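Sec-alkylsulfatase (Pseudomonas sp., PDB 4AXH) hydrolyses secondary alkyl sulfates with the help of two zinc ions, inverting (R)-configured esters into (S)-alcohols. Local coordinates at residues H213-N218 / P549-D554; V266-E269 / R274-V277; L572-E577 / E644-L649. All blocks are in the same frame, centred on the assembly; numbering follows the deposited sequence. Where two conformers were deposited one is given.

Contact 1: H213-N218 / P549-D554; sequences HAVSEN and PDMFFD
M551 bridges two domains in a small, partly buried helix-to-helix contact, reaching from helix 549-559 of the C-terminal alkylsulfatase domain to V215 and S216 on helix 210-219 of the metallo-beta-lactamase domain. Only the end of the methionine does the touching. Its sulfur SD lies 3.5 Å from CG2 of V215, an apolar contact, and its methyl CE is 3.6 Å from OG of S216. CE also rests against CG2 of V215, at 3.8 Å, which puts the valine methyl next to both terminal atoms. The extended chain beyond CG (chi2 159°, chi3 -157°) carries the sulfur and methyl across to the other helix, although the CA atoms of S216 and M551 are 7.6 Å apart. It meets the valine side chain at about a right angle. No hydrogen bond joins the two segments: the S216 hydroxyl is bonded to O of E212, one turn back in its own helix. Around this bridge each helix is seated in its own domain, with A214 and N218 packing on F185 of helix 182-185, while F553 packs on strand 581-588 and F552 on helix 611-618.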
ATOM      1  N   HIS A 213      -2.090 -14.990 -10.235  1.00 44.31           N
ATOM      2  CA  HIS A 213      -2.841 -14.329  -9.176  1.00 42.98           C
ATOM      3  C   HIS A 213      -3.771 -15.210  -8.384  1.00 44.07           C
ATOM      4  O   HIS A 213      -3.793 -15.095  -7.165  1.00 42.50           O
ATOM      5  CB  HIS A 213      -3.550 -13.076  -9.697  1.00 43.29           C
ATOM      6  CG  HIS A 213      -2.587 -12.013 -10.079  1.00 45.89           C
ATOM      7  ND1 HIS A 213      -2.419 -11.647 -11.397  1.00 47.10           N
ATOM      8  CD2 HIS A 213      -1.705 -11.332  -9.308  1.00 46.23           C
ATOM      9  CE1 HIS A 213      -1.486 -10.713 -11.382  1.00 45.93           C
ATOM     10  NE2 HIS A 213      -1.028 -10.493 -10.142  1.00 45.91           N
ATOM     11  N   ALA A 214      -4.533 -16.084  -9.059  1.00 39.53           N
ATOM     12  CA  ALA A 214      -5.427 -17.010  -8.384  1.00 39.27           C
ATOM     13  C   ALA A 214      -4.650 -17.814  -7.292  1.00 48.93           C
ATOM     14  O   ALA A 214      -5.165 -18.014  -6.194  1.00 48.16           O
ATOM     15  CB  ALA A 214      -6.059 -17.942  -9.404  1.00 38.78           C
ATOM     16  N   VAL A 215      -3.387 -18.200  -7.577  1.00 50.28           N
ATOM     17  CA  VAL A 215      -2.547 -18.975  -6.658  1.00 52.04           C
ATOM     18  C   VAL A 215      -1.707 -18.144  -5.638  1.00 61.28           C
ATOM     19  O   VAL A 215      -1.556 -18.574  -4.503  1.00 60.49           O
ATOM     20  CB  VAL A 215      -1.764 -20.136  -7.378  1.00 54.85           C
ATOM     21  CG1 VAL A 215      -2.654 -20.883  -8.377  1.00 53.25           C
ATOM     22  CG2 VAL A 215      -0.539 -19.618  -8.105  1.00 54.77           C
ATOM     23  N   SER A 216      -1.194 -16.963  -6.038  1.00 63.32           N
ATOM     24  CA  SER A 216      -0.323 -16.111  -5.204  1.00 65.82           C
ATOM     25  C   SER A 216      -1.004 -15.256  -4.129  1.00 78.58           C
ATOM     26  O   SER A 216      -0.535 -15.227  -2.988  1.00 78.98           O
ATOM     27  CB  SER A 216       0.599 -15.253  -6.068  1.00 66.73           C
ATOM     28  OG  SER A 216       1.323 -16.043  -6.998  1.00 64.29           O
ATOM     29  N   GLU A 217      -2.076 -14.531  -4.500  1.00 81.39           N
ATOM     30  CA  GLU A 217      -2.815 -13.685  -3.553  1.00 84.73           C
ATOM     31  C   GLU A 217      -3.612 -14.510  -2.508  1.00 96.82           C
ATOM     32  O   GLU A 217      -3.823 -14.031  -1.382  1.00 95.91           O
ATOM     33  CB  GLU A 217      -3.734 -12.683  -4.297  1.00 86.16           C
ATOM     34  CG  GLU A 217      -5.013 -13.287  -4.880  1.00 97.97           C
ATOM     35  CD  GLU A 217      -5.967 -12.355  -5.603  1.00102.29           C
ATOM     36  OE1 GLU A 217      -6.558 -11.473  -4.933  1.00 97.79           O
ATOM     37  OE2 GLU A 217      -6.166 -12.548  -6.828  1.00 42.48           O
ATOM     38  N   ASN A 218      -4.029 -15.757  -2.904  1.00 99.80           N
ATOM     39  CA  ASN A 218      -4.858 -16.706  -2.139  1.00102.10           C
ATOM     40  C   ASN A 218      -4.121 -17.818  -1.340  1.00109.74           C
ATOM     41  O   ASN A 218      -4.781 -18.490  -0.529  1.00110.33           O
ATOM     42  CB  ASN A 218      -5.977 -17.309  -3.025  1.00104.05           C
ATOM     43  CG  ASN A 218      -6.928 -16.300  -3.638  1.00127.09           C
ATOM     44  OD1 ASN A 218      -7.631 -15.532  -2.803  1.00115.79           O
ATOM     45  ND2 ASN A 218      -7.070 -16.217  -4.862  1.00121.58           N
ATOM     46  N   PRO A 549       7.287 -24.817  -7.393  1.00 71.36           N
ATOM     47  CA  PRO A 549       8.362 -24.921  -6.397  1.00 70.21           C
ATOM     48  C   PRO A 549       8.758 -23.576  -5.781  1.00 73.36           C
ATOM     49  O   PRO A 549       8.860 -23.493  -4.563  1.00 73.62           O
ATOM     50  CB  PRO A 549       9.507 -25.559  -7.183  1.00 72.00           C
ATOM     51  CG  PRO A 549       9.143 -25.387  -8.622  1.00 76.79           C
ATOM     52  CD  PRO A 549       7.670 -25.477  -8.651  1.00 72.42           C
ATOM     53  N   ASP A 550       8.921 -22.521  -6.615  1.00 68.99           N
ATOM     54  CA  ASP A 550       9.281 -21.159  -6.206  1.00 68.08           C
ATOM     55  C   ASP A 550       8.293 -20.576  -5.197  1.00 70.41           C
ATOM     56  O   ASP A 550       8.710 -19.926  -4.233  1.00 70.06           O
ATOM     57  CB  ASP A 550       9.431 -20.231  -7.424  1.00 70.05           C
ATOM     58  CG  ASP A 550       8.474 -20.519  -8.565  1.00 83.26           C
ATOM     59  OD1 ASP A 550       8.635 -21.572  -9.222  1.00 85.50           O
ATOM     60  OD2 ASP A 550       7.540 -19.703  -8.784  1.00 86.03           O
ATOM     61  N   MET A 551       6.990 -20.839  -5.397  1.00 64.79           N
ATOM     62  CA  MET A 551       5.930 -20.395  -4.494  1.00 63.90           C
ATOM     63  C   MET A 551       6.046 -21.134  -3.181  1.00 71.56           C
ATOM     64  O   MET A 551       5.970 -20.513  -2.117  1.00 71.72           O
ATOM     65  CB  MET A 551       4.549 -20.638  -5.117  1.00 65.31           C
ATOM     66  CG  MET A 551       4.123 -19.523  -6.031  1.00 67.28           C
ATOM     67  SD  MET A 551       2.861 -20.007  -7.204  1.00 69.24           S
ATOM     68  CE  MET A 551       3.154 -18.746  -8.491  1.00 65.90           C
ATOM     69  N   PHE A 552       6.274 -22.460  -3.258  1.00 69.66           N
ATOM     70  CA  PHE A 552       6.475 -23.311  -2.093  1.00 69.85           C
ATOM     71  C   PHE A 552       7.743 -22.894  -1.309  1.00 70.23           C
ATOM     72  O   PHE A 552       7.717 -22.890  -0.074  1.00 70.06           O
ATOM     73  CB  PHE A 552       6.520 -24.786  -2.511  1.00 72.59           C
ATOM     74  CG  PHE A 552       7.000 -25.736  -1.438  1.00 75.94           C
ATOM     75  CD1 PHE A 552       6.171 -26.096  -0.377  1.00 80.73           C
ATOM     76  CD2 PHE A 552       8.277 -26.279  -1.489  1.00 79.17           C
ATOM     77  CE1 PHE A 552       6.625 -26.966   0.625  1.00 81.88           C
ATOM     78  CE2 PHE A 552       8.725 -27.156  -0.493  1.00 82.29           C
ATOM     79  CZ  PHE A 552       7.897 -27.493   0.556  1.00 80.65           C
ATOM     80  N   PHE A 553       8.837 -22.542  -2.010  1.00 63.48           N
ATOM     81  CA  PHE A 553      10.065 -22.138  -1.321  1.00 62.03           C
ATOM     82  C   PHE A 553       9.974 -20.782  -0.617  1.00 64.63           C
ATOM     83  O   PHE A 553      10.575 -20.603   0.450  1.00 62.83           O
ATOM     84  CB  PHE A 553      11.320 -22.309  -2.194  1.00 63.46           C
ATOM     85  CG  PHE A 553      11.658 -23.760  -2.487  1.00 64.59           C
ATOM     86  CD1 PHE A 553      11.821 -24.683  -1.452  1.00 67.21           C
ATOM     87  CD2 PHE A 553      11.839 -24.197  -3.793  1.00 66.34           C
ATOM     88  CE1 PHE A 553      12.115 -26.021  -1.723  1.00 67.40           C
ATOM     89  CE2 PHE A 553      12.148 -25.532  -4.063  1.00 68.93           C
ATOM     90  CZ  PHE A 553      12.268 -26.434  -3.027  1.00 67.10           C
ATOM     91  N   ASP A 554       9.145 -19.863  -1.174  1.00 61.39           N
ATOM     92  CA  ASP A 554       8.860 -18.543  -0.610  1.00 60.33           C
ATOM     93  C   ASP A 554       8.120 -18.720   0.738  1.00 62.31           C
ATOM     94  O   ASP A 554       8.365 -17.985   1.704  1.00 60.59           O
ATOM     95  CB  ASP A 554       8.070 -17.686  -1.630  1.00 62.47           C
ATOM     96  CG  ASP A 554       8.897 -17.061  -2.760  1.00 75.05           C
ATOM     97  OD1 ASP A 554      10.147 -16.960  -2.609  1.00 78.24           O
ATOM     98  OD2 ASP A 554       8.292 -16.610  -3.764  1.00 75.75           O
TER

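Contact 2: V266-E269 / R274-V277; sequences VLIE and RHTV
NE2 of H275 is hydrogen-bonded to OE1 of E273 and lies 4.0 Å from CD1 of I268, so the same ring atom holds a polar partner, E273, and touches an apolar one across the contact. The two segments belong to the two sheets of the metallo-beta-lactamase sandwich: strand 266-268 is outermost in one, strand 272-277 in the other, and their side chains meet between the sheets. Each strand is bonded within its own sheet, V266 and I268 to A206 and H275 to L282, and no hydrogen bond joins the two segments directly. A carboxylate supplied by E273 connects them instead, since its second oxygen, OE2, is bonded to the backbone N of E269. This should help hold the imidazole in place at the edge of the sandwich. The side chains of I268 and H275 approach from opposite directions. I268 is folded at both torsions (chi1 -43°, chi2 -52°), and its delta methyl lies obliquely to the imidazole near NE2 and CD2, with CD1 to CD2 of H275 at 4.1 Å. Deeper between the sheets the packing is apolar: I268 also rests on F205 and F284, and V277 on F205, V173 and A174. V266 adds a looser contact from along its strand, its CG2 standing obliquely to the imidazole at 4.4 Å from CE1 of H275.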
ATOM      1  N   VAL A 266      -8.327 -20.243 -22.796  1.00 42.70           N
ATOM      2  CA  VAL A 266      -8.053 -19.004 -23.523  1.00 40.61           C
ATOM      3  C   VAL A 266      -7.953 -17.755 -22.633  1.00 41.92           C
ATOM      4  O   VAL A 266      -8.906 -17.402 -21.920  1.00 42.22           O
ATOM      5  CB  VAL A 266      -8.932 -18.853 -24.811  1.00 43.24           C
ATOM      6  CG1 VAL A 266     -10.232 -19.658 -24.745  1.00 42.49           C
ATOM      7  CG2 VAL A 266      -9.181 -17.401 -25.204  1.00 42.79           C
ATOM      8  N   LEU A 267      -6.794 -17.088 -22.702  1.00 35.39           N
ATOM      9  CA  LEU A 267      -6.459 -15.880 -21.946  1.00 34.69           C
ATOM     10  C   LEU A 267      -6.710 -14.584 -22.705  1.00 35.62           C
ATOM     11  O   LEU A 267      -6.240 -14.438 -23.829  1.00 35.69           O
ATOM     12  CB  LEU A 267      -4.984 -15.941 -21.530  1.00 35.76           C
ATOM     13  CG  LEU A 267      -4.708 -16.569 -20.166  1.00 41.88           C
ATOM     14  CD1 LEU A 267      -3.395 -17.270 -20.151  1.00 43.28           C
ATOM     15  CD2 LEU A 267      -4.741 -15.513 -19.070  1.00 43.93           C
ATOM     16  N   ILE A 268      -7.421 -13.632 -22.074  1.00 30.06           N
ATOM     17  CA  ILE A 268      -7.720 -12.319 -22.635  1.00 29.09           C
ATOM     18  C   ILE A 268      -6.527 -11.411 -22.337  1.00 34.83           C
ATOM     19  O   ILE A 268      -6.211 -11.137 -21.164  1.00 34.47           O
ATOM     20  CB  ILE A 268      -9.079 -11.764 -22.127  1.00 32.00           C
ATOM     21  CG1 ILE A 268     -10.201 -12.845 -22.100  1.00 31.73           C
ATOM     22  CG2 ILE A 268      -9.505 -10.488 -22.876  1.00 32.34           C
ATOM     23  CD1 ILE A 268     -10.456 -13.664 -23.410  1.00 35.16           C
ATOM     24  N   GLU A 269      -5.826 -10.987 -23.398  1.00 33.61           N
ATOM     25  CA  GLU A 269      -4.593 -10.214 -23.258  1.00 35.90           C
ATOM     26  C   GLU A 269      -4.642  -8.779 -23.740  1.00 42.40           C
ATOM     27  O   GLU A 269      -3.850  -7.948 -23.266  1.00 42.37           O
ATOM     28  CB  GLU A 269      -3.384 -10.993 -23.832  1.00 37.95           C
ATOM     29  CG  GLU A 269      -3.083 -12.314 -23.108  1.00 51.70           C
ATOM     30  CD  GLU A 269      -2.391 -12.241 -21.754  1.00 65.93           C
ATOM     31  OE1 GLU A 269      -1.782 -11.191 -21.447  1.00 62.85           O
ATOM     32  OE2 GLU A 269      -2.430 -13.249 -21.012  1.00 56.86           O
ATOM     33  N   ARG A 274     -13.012  -9.454 -28.633  1.00 41.52           N
ATOM     34  CA  ARG A 274     -14.291 -10.009 -29.069  0.50 41.76           C
ATOM     35  C   ARG A 274     -14.101 -11.494 -29.342  1.00 45.52           C
ATOM     36  O   ARG A 274     -13.101 -11.871 -29.965  1.00 47.92           O
ATOM     37  CB  ARG A 274     -14.789  -9.295 -30.334  0.50 41.98           C
ATOM     38  CG  ARG A 274     -15.307  -7.884 -30.097  0.50 48.72           C
ATOM     39  CD  ARG A 274     -16.227  -7.461 -31.222  0.50 53.42           C
ATOM     40  NE  ARG A 274     -17.366  -8.372 -31.337  0.50 58.06           N
ATOM     41  CZ  ARG A 274     -18.560  -8.169 -30.788  0.50 69.77           C
ATOM     42  NH1 ARG A 274     -18.809  -7.055 -30.108  0.50 49.97           N
ATOM     43  NH2 ARG A 274     -19.522  -9.065 -30.938  0.50 57.53           N
ATOM     44  N   HIS A 275     -15.020 -12.336 -28.851  1.00 38.88           N
ATOM     45  CA  HIS A 275     -14.992 -13.798 -29.043  1.00 37.25           C
ATOM     46  C   HIS A 275     -16.386 -14.351 -29.191  1.00 43.85           C
ATOM     47  O   HIS A 275     -17.321 -13.906 -28.516  1.00 44.71           O
ATOM     48  CB  HIS A 275     -14.317 -14.534 -27.892  1.00 36.50           C
ATOM     49  CG  HIS A 275     -12.859 -14.299 -27.814  1.00 38.81           C
ATOM     50  ND1 HIS A 275     -11.978 -15.103 -28.480  1.00 40.41           N
ATOM     51  CD2 HIS A 275     -12.173 -13.362 -27.118  1.00 40.71           C
ATOM     52  CE1 HIS A 275     -10.778 -14.626 -28.194  1.00 40.61           C
ATOM     53  NE2 HIS A 275     -10.847 -13.581 -27.366  1.00 40.73           N
ATOM     54  N   THR A 276     -16.517 -15.351 -30.048  1.00 40.74           N
ATOM     55  CA  THR A 276     -17.785 -16.005 -30.288  1.00 41.15           C
ATOM     56  C   THR A 276     -17.646 -17.492 -30.001  1.00 45.73           C
ATOM     57  O   THR A 276     -16.628 -18.095 -30.365  1.00 46.30           O
ATOM     58  CB  THR A 276     -18.447 -15.508 -31.612  1.00 50.84           C
ATOM     59  OG1 THR A 276     -19.689 -16.191 -31.860  1.00 43.87           O
ATOM     60  CG2 THR A 276     -17.515 -15.602 -32.811  1.00 52.48           C
ATOM     61  N   VAL A 277     -18.604 -18.049 -29.229  1.00 41.80           N
ATOM     62  CA  VAL A 277     -18.614 -19.459 -28.796  1.00 41.17           C
ATOM     63  C   VAL A 277     -20.055 -19.939 -28.669  1.00 48.15           C
ATOM     64  O   VAL A 277     -20.836 -19.329 -27.941  1.00 50.74           O
ATOM     65  CB  VAL A 277     -17.730 -19.721 -27.517  1.00 42.83           C
ATOM     66  CG1 VAL A 277     -18.225 -18.951 -26.295  1.00 41.55           C
ATOM     67  CG2 VAL A 277     -17.592 -21.216 -27.214  1.00 41.99           C
TER

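Contact 3: L572-E577 / E644-L649; sequences LNWVFE and EFFGLL
With chi1 at 165°, F645 carries its ring trans to the backbone N and over toward L572 and W574, while W574 has chi1 at -70°, with CG trans to the carbonyl carbon, and sends the far end of its indole toward F645 and F646. L572 uses a single methyl: CD2 lies 3.9 Å from CB of F645 and equally far from the ring atom CD2 of F645, beside the CB-CG-CD2 corner of that residue. W574 and F646 come from opposite directions and meet rim to rim, neither covering the other's face, with CH2 of W574 3.9 Å from CZ of F646 and 4.0 Å from CE1 of F646. CE2 of F645 lies obliquely off the indole, 4.5 Å from CZ2 of W574. These contacts pack the end of helix 640-646 against strand 570-576, the middle strand of the five-stranded sheet in the SCP2-like C-terminal domain. From F646 the chain runs into a type I turn that ends at L649. On the same side of the sheet, helix 549-559 contributes L556, which touches F645, and F553, whose ring meets that of W574 with the planes at about 55°.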
ATOM      1  N   LEU A 572      21.361 -25.389  -1.049  1.00 90.59           N
ATOM      2  CA  LEU A 572      20.645 -26.586  -1.471  1.00 89.82           C
ATOM      3  C   LEU A 572      20.136 -26.436  -2.893  1.00 92.27           C
ATOM      4  O   LEU A 572      19.263 -25.604  -3.139  1.00 93.25           O
ATOM      5  CB  LEU A 572      19.446 -26.873  -0.523  1.00 90.06           C
ATOM      6  CG  LEU A 572      19.693 -26.977   1.008  1.00 95.21           C
ATOM      7  CD1 LEU A 572      19.633 -25.599   1.685  1.00 95.54           C
ATOM      8  CD2 LEU A 572      18.652 -27.875   1.662  1.00 97.80           C
ATOM      9  N   ASN A 573      20.671 -27.231  -3.832  1.00 85.99           N
ATOM     10  CA  ASN A 573      20.167 -27.269  -5.202  1.00 84.09           C
ATOM     11  C   ASN A 573      18.979 -28.222  -5.210  1.00 84.20           C
ATOM     12  O   ASN A 573      18.973 -29.218  -4.482  1.00 84.00           O
ATOM     13  CB  ASN A 573      21.221 -27.755  -6.187  1.00 86.81           C
ATOM     14  CG  ASN A 573      22.192 -26.687  -6.609  1.00126.95           C
ATOM     15  OD1 ASN A 573      21.932 -25.482  -6.492  1.00123.80           O
ATOM     16  ND2 ASN A 573      23.326 -27.111  -7.145  1.00123.94           N
ATOM     17  N   TRP A 574      17.955 -27.883  -5.991  1.00 77.00           N
ATOM     18  CA  TRP A 574      16.733 -28.660  -6.153  1.00 74.58           C
ATOM     19  C   TRP A 574      16.512 -28.822  -7.649  1.00 77.22           C
ATOM     20  O   TRP A 574      16.618 -27.841  -8.402  1.00 77.82           O
ATOM     21  CB  TRP A 574      15.543 -27.934  -5.504  1.00 72.30           C
ATOM     22  CG  TRP A 574      15.576 -27.900  -4.008  1.00 72.26           C
ATOM     23  CD1 TRP A 574      16.342 -27.093  -3.217  1.00 75.05           C
ATOM     24  CD2 TRP A 574      14.771 -28.683  -3.122  1.00 71.78           C
ATOM     25  NE1 TRP A 574      16.101 -27.365  -1.889  1.00 74.44           N
ATOM     26  CE2 TRP A 574      15.118 -28.315  -1.801  1.00 75.57           C
ATOM     27  CE3 TRP A 574      13.770 -29.651  -3.317  1.00 72.90           C
ATOM     28  CZ2 TRP A 574      14.514 -28.891  -0.680  1.00 74.55           C
ATOM     29  CZ3 TRP A 574      13.179 -30.229  -2.205  1.00 74.25           C
ATOM     30  CH2 TRP A 574      13.559 -29.856  -0.905  1.00 74.79           C
ATOM     31  N   VAL A 575      16.270 -30.066  -8.094  1.00 71.15           N
ATOM     32  CA  VAL A 575      16.063 -30.366  -9.510  1.00 69.44           C
ATOM     33  C   VAL A 575      14.822 -31.173  -9.710  1.00 73.98           C
ATOM     34  O   VAL A 575      14.660 -32.229  -9.104  1.00 73.36           O
ATOM     35  CB  VAL A 575      17.317 -30.830 -10.326  1.00 72.18           C
ATOM     36  CG1 VAL A 575      18.582 -30.948  -9.465  1.00 72.08           C
ATOM     37  CG2 VAL A 575      17.066 -32.096 -11.144  1.00 71.49           C
ATOM     38  N   PHE A 576      13.910 -30.627 -10.508  1.00 72.30           N
ATOM     39  CA  PHE A 576      12.612 -31.215 -10.787  1.00 73.21           C
ATOM     40  C   PHE A 576      12.558 -31.716 -12.225  1.00 81.61           C
ATOM     41  O   PHE A 576      12.342 -30.937 -13.157  1.00 81.49           O
ATOM     42  CB  PHE A 576      11.499 -30.197 -10.483  1.00 74.72           C
ATOM     43  CG  PHE A 576      11.365 -29.814  -9.029  1.00 75.47           C
ATOM     44  CD1 PHE A 576      12.110 -28.765  -8.496  1.00 77.63           C
ATOM     45  CD2 PHE A 576      10.463 -30.469  -8.203  1.00 77.87           C
ATOM     46  CE1 PHE A 576      11.969 -28.392  -7.154  1.00 80.47           C
ATOM     47  CE2 PHE A 576      10.321 -30.096  -6.863  1.00 79.11           C
ATOM     48  CZ  PHE A 576      11.077 -29.060  -6.345  1.00 78.54           C
ATOM     49  N   GLU A 577      12.799 -33.021 -12.392  1.00 82.30           N
ATOM     50  CA  GLU A 577      12.851 -33.726 -13.676  1.00 84.77           C
ATOM     51  C   GLU A 577      11.580 -33.598 -14.520  1.00 91.74           C
ATOM     52  O   GLU A 577      11.668 -33.384 -15.734  1.00 92.10           O
ATOM     53  CB  GLU A 577      13.282 -35.204 -13.496  1.00 86.87           C
ATOM     54  CG  GLU A 577      12.568 -35.978 -12.383  1.00101.93           C
ATOM     55  CD  GLU A 577      13.403 -36.576 -11.251  1.00122.21           C
ATOM     56  OE1 GLU A 577      14.506 -36.054 -10.963  1.00113.63           O
ATOM     57  OE2 GLU A 577      12.934 -37.561 -10.633  1.00107.74           O
ATOM     58  N   GLU A 644      18.191 -31.376   8.215  1.00 84.27           N
ATOM     59  CA  GLU A 644      18.655 -30.254   9.028  1.00 84.62           C
ATOM     60  C   GLU A 644      17.811 -29.028   8.659  1.00 87.29           C
ATOM     61  O   GLU A 644      17.221 -28.397   9.544  1.00 87.48           O
ATOM     62  CB  GLU A 644      20.158 -29.990   8.737  1.00 86.64           C
ATOM     63  CG  GLU A 644      20.806 -28.894   9.577  1.00103.30           C
ATOM     64  CD  GLU A 644      22.286 -28.620   9.338  1.00137.56           C
ATOM     65  OE1 GLU A 644      22.959 -29.438   8.668  1.00129.55           O
ATOM     66  OE2 GLU A 644      22.778 -27.585   9.846  1.00139.75           O
ATOM     67  N   PHE A 645      17.724 -28.730   7.344  1.00 81.90           N
ATOM     68  CA  PHE A 645      16.960 -27.610   6.816  1.00 80.57           C
ATOM     69  C   PHE A 645      15.488 -27.677   7.232  1.00 82.12           C
ATOM     70  O   PHE A 645      14.976 -26.694   7.760  1.00 81.96           O
ATOM     71  CB  PHE A 645      17.138 -27.493   5.288  1.00 82.11           C
ATOM     72  CG  PHE A 645      16.139 -26.603   4.597  1.00 83.29           C
ATOM     73  CD1 PHE A 645      16.036 -25.254   4.929  1.00 86.19           C
ATOM     74  CD2 PHE A 645      15.303 -27.109   3.611  1.00 85.43           C
ATOM     75  CE1 PHE A 645      15.097 -24.435   4.304  1.00 87.03           C
ATOM     76  CE2 PHE A 645      14.363 -26.290   2.983  1.00 88.17           C
ATOM     77  CZ  PHE A 645      14.267 -24.958   3.334  1.00 86.25           C
ATOM     78  N   PHE A 646      14.846 -28.842   7.062  1.00 76.72           N
ATOM     79  CA  PHE A 646      13.451 -29.084   7.421  1.00 76.16           C
ATOM     80  C   PHE A 646      13.158 -28.995   8.923  1.00 79.56           C
ATOM     81  O   PHE A 646      12.008 -28.763   9.314  1.00 79.28           O
ATOM     82  CB  PHE A 646      12.976 -30.423   6.830  1.00 78.15           C
ATOM     83  CG  PHE A 646      12.632 -30.317   5.368  1.00 79.90           C
ATOM     84  CD1 PHE A 646      13.630 -30.248   4.404  1.00 82.17           C
ATOM     85  CD2 PHE A 646      11.313 -30.211   4.958  1.00 83.66           C
ATOM     86  CE1 PHE A 646      13.311 -30.102   3.051  1.00 85.45           C
ATOM     87  CE2 PHE A 646      10.995 -30.077   3.603  1.00 85.15           C
ATOM     88  CZ  PHE A 646      11.998 -30.021   2.658  1.00 83.98           C
ATOM     89  N   GLY A 647      14.200 -29.162   9.739  1.00 75.92           N
ATOM     90  CA  GLY A 647      14.120 -29.089  11.195  1.00 75.78           C
ATOM     91  C   GLY A 647      14.067 -27.671  11.713  1.00 80.24           C
ATOM     92  O   GLY A 647      13.720 -27.441  12.874  1.00 80.10           O
ATOM     93  N   LEU A 648      14.396 -26.714  10.837  1.00 77.39           N
ATOM     94  CA  LEU A 648      14.433 -25.276  11.118  1.00 77.00           C
ATOM     95  C   LEU A 648      13.146 -24.552  10.696  1.00 77.29           C
ATOM     96  O   LEU A 648      13.047 -23.332  10.838  1.00 77.60           O
ATOM     97  CB  LEU A 648      15.656 -24.657  10.405  1.00 77.50           C
ATOM     98  CG  LEU A 648      17.013 -25.190  10.845  1.00 82.85           C
ATOM     99  CD1 LEU A 648      18.089 -24.812   9.861  1.00 83.63           C
ATOM    100  CD2 LEU A 648      17.343 -24.747  12.258  1.00 85.70           C
ATOM    101  N   LEU A 649      12.165 -25.311  10.201  1.00 69.49           N
ATOM    102  CA  LEU A 649      10.893 -24.821   9.703  1.00 67.23           C
ATOM    103  C   LEU A 649       9.816 -24.797  10.777  1.00 70.51           C
ATOM    104  O   LEU A 649       9.476 -25.846  11.321  1.00 68.48           O
ATOM    105  CB  LEU A 649      10.461 -25.758   8.568  1.00 66.62           C
ATOM    106  CG  LEU A 649      10.656 -25.319   7.129  1.00 70.00           C
ATOM    107  CD1 LEU A 649      11.915 -24.465   6.935  1.00 69.82           C
ATOM    108  CD2 LEU A 649      10.644 -26.519   6.209  1.00 70.89           C
TER

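Contacts 1 and 3 share helix 549-559: one side of it meets the catalytic domain through contact 1, and another lies against strand segment 572-577, with P549 CB 3.8 Å from F576 CE1. Their centres are about 17 Å apart. Contact 3 is the buried one, aromatic and aliphatic inside a single domain, whereas contact 1 is a small, partly buried contact between two domains, made here by the end of one methionine. Contact 2, nested along the chain inside the loop closed by contact 1, stays within the metallo-beta-lactamase domain at the margin of its two sheets. It alone mixes apolar packing with a shared carboxylate, and its centre is about 41 Å from that of contact 3.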